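Side-chain contacts in hypothetical protein AQ_1575 (Aquifex aeolicus, PDB 1LFP), which is a TACO1/YebC-family protein that probably binds DNA and may regulate transcription: residues 153-158 against 188-193; 178-183 against 195-200. All blocks are in the same frame, centred on the assembly; numbering follows the deposited sequence.

Interaction 1. Residues 153-158 against 188-193; sequences LEKAIE and EKLGVP
Lys155 reaches from its helix to the backbone of a helix terminus: NZ donates to Leu190 O at 3.1 Å, just where the chain turns out of helix 180-188. The C=O...N angle is 158°, so the ammonium group lies nearly in line with the carbonyl bond, tilted 21° from the carbonyl plane. The carbonyl belongs to a Schellman motif: Gly191, with its positive phi, is the C-prime residue, Val192 N returns to a carbonyl of the helix's last turn and Gly191 N to Glu188 O. The positive charge of Lys155 lies near the C-terminal end of the helix, where the dipole would probably favour it. The same NZ forms a salt bridge with Glu151, one turn earlier in its own helix, and a weak bond to a water that in turn donates weakly to Gly191 O. With CG anti to the carbonyl carbon (chi1 -77°) and the chain extended beyond it, Lys155 spans the gap and lays its methylenes alongside Val192, the two side chains running past each other in opposite directions. Here the packing is tight, with Lys155 CD 3.5 Å from Val192 CG2. One turn further along, Glu158 meets Leu190 from the opposite direction; its carboxylate carbon CD sits 3.9 Å from Leu190 CD1, a van der Waals contact of the carboxylate with the methyl. Beneath these more exposed groups Val192 is buried, touching Leu152 of helix 149-159 and Val142 of strand 134-143, while Leu190 also leans on Val159. The contact therefore fastens the loop between helix 180-188 and strand 196-203 to the flank of helix 149-159, beside strand 134-143 of the four-stranded antiparallel sheet.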
loop_
_atom_site.group_PDB
_atom_site.type_symbol
_atom_site.label_atom_id
_atom_site.label_comp_id
_atom_site.label_asym_id
_atom_site.label_seq_id
_atom_site.Cartn_x
_atom_site.Cartn_y
_atom_site.Cartn_z
ATOM N N LEU A 153 18.480 2.139 11.032
ATOM C CA LEU A 153 18.468 0.755 11.480
ATOM C C LEU A 153 18.445 0.778 13.005
ATOM O O LEU A 153 17.691 0.033 13.621
ATOM C CB LEU A 153 19.710 0.015 10.946
ATOM C CG LEU A 153 19.577 -1.152 9.933
ATOM C CD1 LEU A 153 18.285 -1.106 9.148
ATOM C CD2 LEU A 153 20.761 -1.109 8.989
ATOM N N GLU A 154 19.232 1.663 13.617
ATOM C CA GLU A 154 19.263 1.735 15.072
ATOM C C GLU A 154 17.938 2.247 15.631
ATOM O O GLU A 154 17.386 1.684 16.578
ATOM C CB GLU A 154 20.400 2.643 15.565
ATOM C CG GLU A 154 20.070 4.134 15.529
ATOM C CD GLU A 154 20.865 4.955 16.528
ATOM O OE1 GLU A 154 20.602 6.180 16.631
ATOM O OE2 GLU A 154 21.743 4.376 17.208
ATOM N N LYS A 155 17.412 3.324 15.052
ATOM C CA LYS A 155 16.161 3.849 15.553
ATOM C C LYS A 155 15.012 2.865 15.453
ATOM O O LYS A 155 14.166 2.804 16.347
ATOM C CB LYS A 155 15.830 5.158 14.849
ATOM C CG LYS A 155 16.663 6.309 15.396
ATOM C CD LYS A 155 16.402 7.617 14.676
ATOM C CE LYS A 155 17.469 8.632 15.017
ATOM N NZ LYS A 155 17.318 9.868 14.188
ATOM N N ALA A 156 14.969 2.090 14.377
ATOM C CA ALA A 156 13.884 1.113 14.217
ATOM C C ALA A 156 13.920 0.138 15.397
ATOM O O ALA A 156 12.881 -0.160 16.014
ATOM C CB ALA A 156 14.027 0.368 12.897
ATOM N N ILE A 157 15.118 -0.326 15.726
ATOM C CA ILE A 157 15.311 -1.250 16.846
ATOM C C ILE A 157 14.967 -0.548 18.148
ATOM O O ILE A 157 14.299 -1.113 19.036
ATOM C CB ILE A 157 16.774 -1.735 16.906
ATOM C CG1 ILE A 157 17.063 -2.633 15.708
ATOM C CG2 ILE A 157 17.044 -2.485 18.205
ATOM C CD1 ILE A 157 18.530 -2.892 15.513
ATOM N N GLU A 158 15.410 0.701 18.272
ATOM C CA GLU A 158 15.168 1.469 19.468
ATOM C C GLU A 158 13.680 1.618 19.753
ATOM O O GLU A 158 13.271 1.563 20.909
ATOM C CB GLU A 158 15.838 2.858 19.329
ATOM C CG GLU A 158 15.654 3.760 20.504
ATOM C CD GLU A 158 16.371 5.103 20.339
ATOM O OE1 GLU A 158 16.210 5.957 21.228
ATOM O OE2 GLU A 158 17.080 5.302 19.326
ATOM N N GLU A 188 8.834 9.603 14.751
ATOM C CA GLU A 188 8.928 11.026 14.421
ATOM C C GLU A 188 9.485 11.790 15.627
ATOM O O GLU A 188 10.190 12.776 15.446
ATOM C CB GLU A 188 7.584 11.599 13.942
ATOM C CG GLU A 188 6.334 11.141 14.633
ATOM C CD GLU A 188 5.098 11.251 13.729
ATOM O OE1 GLU A 188 3.972 11.333 14.260
ATOM O OE2 GLU A 188 5.237 11.246 12.488
ATOM N N LYS A 189 9.169 11.327 16.838
ATOM C CA LYS A 189 9.651 11.947 18.081
ATOM C C LYS A 189 11.178 11.841 18.196
ATOM O O LYS A 189 11.788 12.532 19.021
ATOM C CB LYS A 189 8.972 11.275 19.273
ATOM C CG LYS A 189 9.205 11.934 20.607
ATOM C CD LYS A 189 7.885 12.171 21.312
ATOM C CE LYS A 189 7.059 10.887 21.427
ATOM N NZ LYS A 189 5.761 11.105 22.144
ATOM N N LEU A 190 11.783 10.976 17.377
ATOM C CA LEU A 190 13.235 10.799 17.316
ATOM C C LEU A 190 13.816 11.437 16.064
ATOM O O LEU A 190 14.974 11.207 15.722
ATOM C CB LEU A 190 13.627 9.323 17.332
ATOM C CG LEU A 190 13.009 8.552 18.481
ATOM C CD1 LEU A 190 13.564 7.124 18.439
ATOM C CD2 LEU A 190 13.288 9.219 19.813
ATOM N N GLY A 191 13.001 12.216 15.356
ATOM C CA GLY A 191 13.490 12.907 14.168
ATOM C C GLY A 191 13.374 12.240 12.811
ATOM O O GLY A 191 13.754 12.815 11.789
ATOM N N VAL A 192 12.838 11.024 12.783
ATOM C CA VAL A 192 12.694 10.282 11.538
ATOM C C VAL A 192 11.486 10.726 10.715
ATOM O O VAL A 192 10.365 10.725 11.224
ATOM C CB VAL A 192 12.529 8.764 11.820
ATOM C CG1 VAL A 192 12.560 7.979 10.476
ATOM C CG2 VAL A 192 13.610 8.270 12.755
ATOM N N PRO A 193 11.699 11.147 9.454
ATOM C CA PRO A 193 10.584 11.575 8.602
ATOM C C PRO A 193 9.769 10.359 8.131
ATOM O O PRO A 193 10.339 9.320 7.794
ATOM C CB PRO A 193 11.282 12.272 7.448
ATOM C CG PRO A 193 12.555 11.520 7.325
ATOM C CD PRO A 193 12.986 11.294 8.759
HETATM O O HOH W 1 16.020 10.729 11.306
#

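Interaction 2. Residues 178-183 against 195-200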
loop_
_atom_site.group_PDB
_atom_site.type_symbol
_atom_site.label_atom_id
_atom_site.label_comp_id
_atom_site.label_asym_id
_atom_site.label_seq_id
_atom_site.Cartn_x
_atom_site.Cartn_y
_atom_site.Cartn_z
ATOM N N GLU A 178 -1.556 -3.414 15.484
ATOM C CA GLU A 178 -2.167 -2.546 16.479
ATOM C C GLU A 178 -1.234 -1.453 16.991
ATOM O O GLU A 178 -1.693 -0.523 17.647
ATOM C CB GLU A 178 -2.675 -3.376 17.666
ATOM C CG GLU A 178 -3.928 -4.176 17.348
ATOM C CD GLU A 178 -3.643 -5.420 16.528
ATOM O OE1 GLU A 178 -4.626 -6.015 16.027
ATOM O OE2 GLU A 178 -2.447 -5.805 16.392
ATOM N N GLU A 179 0.064 -1.551 16.688
ATOM C CA GLU A 179 1.046 -0.569 17.157
ATOM C C GLU A 179 1.631 0.320 16.081
ATOM O O GLU A 179 2.652 0.995 16.267
ATOM C CB GLU A 179 2.173 -1.298 17.849
ATOM C CG GLU A 179 1.615 -2.270 18.853
ATOM C CD GLU A 179 2.593 -2.598 19.914
ATOM O OE1 GLU A 179 3.737 -2.944 19.555
ATOM O OE2 GLU A 179 2.219 -2.508 21.104
ATOM N N LEU A 180 0.967 0.324 14.947
ATOM C CA LEU A 180 1.426 1.120 13.836
ATOM C C LEU A 180 1.588 2.618 14.152
ATOM O O LEU A 180 2.626 3.213 13.853
ATOM C CB LEU A 180 0.429 0.919 12.690
ATOM C CG LEU A 180 0.527 1.952 11.572
ATOM C CD1 LEU A 180 1.869 1.744 10.859
ATOM C CD2 LEU A 180 -0.641 1.793 10.587
ATOM N N TYR A 181 0.566 3.227 14.747
ATOM C CA TYR A 181 0.627 4.656 15.001
ATOM C C TYR A 181 1.506 4.995 16.184
ATOM O O TYR A 181 2.070 6.100 16.266
ATOM C CB TYR A 181 -0.787 5.221 15.172
ATOM C CG TYR A 181 -1.640 4.949 13.955
ATOM C CD1 TYR A 181 -1.261 5.405 12.700
ATOM C CD2 TYR A 181 -2.817 4.220 14.069
ATOM C CE1 TYR A 181 -2.047 5.141 11.571
ATOM C CE2 TYR A 181 -3.599 3.945 12.978
ATOM C CZ TYR A 181 -3.216 4.407 11.729
ATOM O OH TYR A 181 -4.027 4.115 10.659
ATOM N N GLU A 182 1.667 4.028 17.072
ATOM C CA GLU A 182 2.497 4.257 18.239
ATOM C C GLU A 182 3.925 4.273 17.781
ATOM O O GLU A 182 4.720 5.088 18.243
ATOM C CB GLU A 182 2.278 3.156 19.269
ATOM C CG GLU A 182 2.940 3.421 20.597
ATOM C CD GLU A 182 2.739 2.274 21.569
ATOM O OE1 GLU A 182 1.603 2.091 22.061
ATOM O OE2 GLU A 182 3.719 1.548 21.829
ATOM N N VAL A 183 4.271 3.347 16.882
ATOM C CA VAL A 183 5.634 3.304 16.368
ATOM C C VAL A 183 5.934 4.547 15.509
ATOM O O VAL A 183 6.991 5.151 15.620
ATOM C CB VAL A 183 5.846 2.010 15.556
ATOM C CG1 VAL A 183 7.131 2.077 14.745
ATOM C CG2 VAL A 183 5.886 0.840 16.529
ATOM N N GLU A 195 7.188 8.817 5.332
ATOM C CA GLU A 195 6.609 9.037 4.016
ATOM C C GLU A 195 5.233 8.393 3.957
ATOM O O GLU A 195 4.302 8.966 3.400
ATOM C CB GLU A 195 7.504 8.469 2.925
ATOM C CG GLU A 195 6.986 8.716 1.529
ATOM C CD GLU A 195 8.005 8.367 0.463
ATOM O OE1 GLU A 195 9.046 9.062 0.387
ATOM O OE2 GLU A 195 7.769 7.398 -0.292
ATOM N N LYS A 196 5.108 7.203 4.537
ATOM C CA LYS A 196 3.828 6.492 4.572
ATOM C C LYS A 196 3.754 5.628 5.806
ATOM O O LYS A 196 4.777 5.097 6.232
ATOM C CB LYS A 196 3.657 5.564 3.363
ATOM C CG LYS A 196 3.596 6.248 2.006
ATOM C CD LYS A 196 3.167 5.239 0.929
ATOM C CE LYS A 196 3.020 5.898 -0.436
ATOM N NZ LYS A 196 2.458 4.965 -1.454
ATOM N N ALA A 197 2.539 5.485 6.336
ATOM C CA ALA A 197 2.228 4.659 7.504
ATOM C C ALA A 197 0.853 4.036 7.258
ATOM O O ALA A 197 -0.170 4.722 7.263
ATOM C CB ALA A 197 2.203 5.514 8.784
ATOM N N GLN A 198 0.803 2.728 7.065
ATOM C CA GLN A 198 -0.486 2.110 6.790
ATOM C C GLN A 198 -0.449 0.637 7.168
ATOM O O GLN A 198 0.606 0.062 7.384
ATOM C CB GLN A 198 -0.791 2.222 5.278
ATOM C CG GLN A 198 0.329 1.629 4.404
ATOM C CD GLN A 198 0.109 1.825 2.887
ATOM O OE1 GLN A 198 -0.700 2.645 2.458
ATOM N NE2 GLN A 198 0.850 1.070 2.084
ATOM N N ILE A 199 -1.622 0.017 7.184
ATOM C CA ILE A 199 -1.712 -1.399 7.477
ATOM C C ILE A 199 -1.578 -2.119 6.137
ATOM O O ILE A 199 -2.225 -1.731 5.146
ATOM C CB ILE A 199 -3.103 -1.725 8.106
ATOM C CG1 ILE A 199 -3.185 -1.139 9.509
ATOM C CG2 ILE A 199 -3.360 -3.238 8.072
ATOM C CD1 ILE A 199 -2.232 -1.744 10.497
ATOM N N THR A 200 -0.730 -3.147 6.095
ATOM C CA THR A 200 -0.544 -3.918 4.873
ATOM C C THR A 200 -0.463 -5.406 5.238
ATOM O O THR A 200 -0.714 -5.795 6.385
ATOM C CB THR A 200 0.738 -3.491 4.129
ATOM O OG1 THR A 200 0.769 -4.098 2.838
ATOM C CG2 THR A 200 1.986 -3.873 4.895
HETATM O O HOH W 2 -2.784 4.740 8.131
#
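Leu180 swings its CG opposite the backbone N (chi1 164°), and with chi2 at 68° both methyls are brought up to strand 196-203. Ile199 answers with a second torsion of -65° that folds CD1 round to the leucine. The two methyls meet at 3.9 Å, Leu180 CD2 against Ile199 CD1. That same leucine methyl rests on the strand backbone, 3.6 Å from Gln198 C, whereas Leu180 CD1 lies against the Gln198 backbone and also reaches Ala197 CB at 4.3 Å. One branched side chain thus spans three successive strand residues, the middle one by its main chain, since the Gln198 side chain starts out away from the helix. Leu180 CD2 also lies 3.7 Å above the ring plane of Tyr181, offset toward the rim, so the methyl is held between that ring and the strand. Tyr181 reaches the strand through water: its OH is 2.9 Å from a water in the plane of the ring, and the water donates to Ala197 O at 2.8 Å. With an alanine here in place of Leu180, the methyls between Ala197, Ile199 and the Tyr181 ring are gone, which would probably open a gap there and leave that ring face without its neighbour. Leu180 further touches Ile140 of the neighbouring strand 134-143 and Thr175 of strand 170-175 beyond it, and the Tyr181 ring packs on Pro47, Arg48 and Thr51 of helix 47-58. This is helix-on-antiparallel-sheet packing, as in alpha+beta domains: the first turn of helix 180-188 lies across a face of the sheet, over strand 196-203, the outermost within this chain, and its neighbours.

The two contacts lie with their centres 13 Å apart, on the same side of the chain's centre, interaction 1 being the more peripheral. Their segments alternate along the chain, 153-158, 178-183, 188-193, 195-200, so the contacts cross in sequence. Helix 180-188 connects them: its first turn packs on strand 196-203 in interaction 2, and the turn that ends it is held by helix 149-159 in interaction 1. Both contacts border the four-stranded antiparallel sheet. Together they give the helix a contact at its start and at the turn that ends it, within the range assigned to the second and third TACO1/YebC domains.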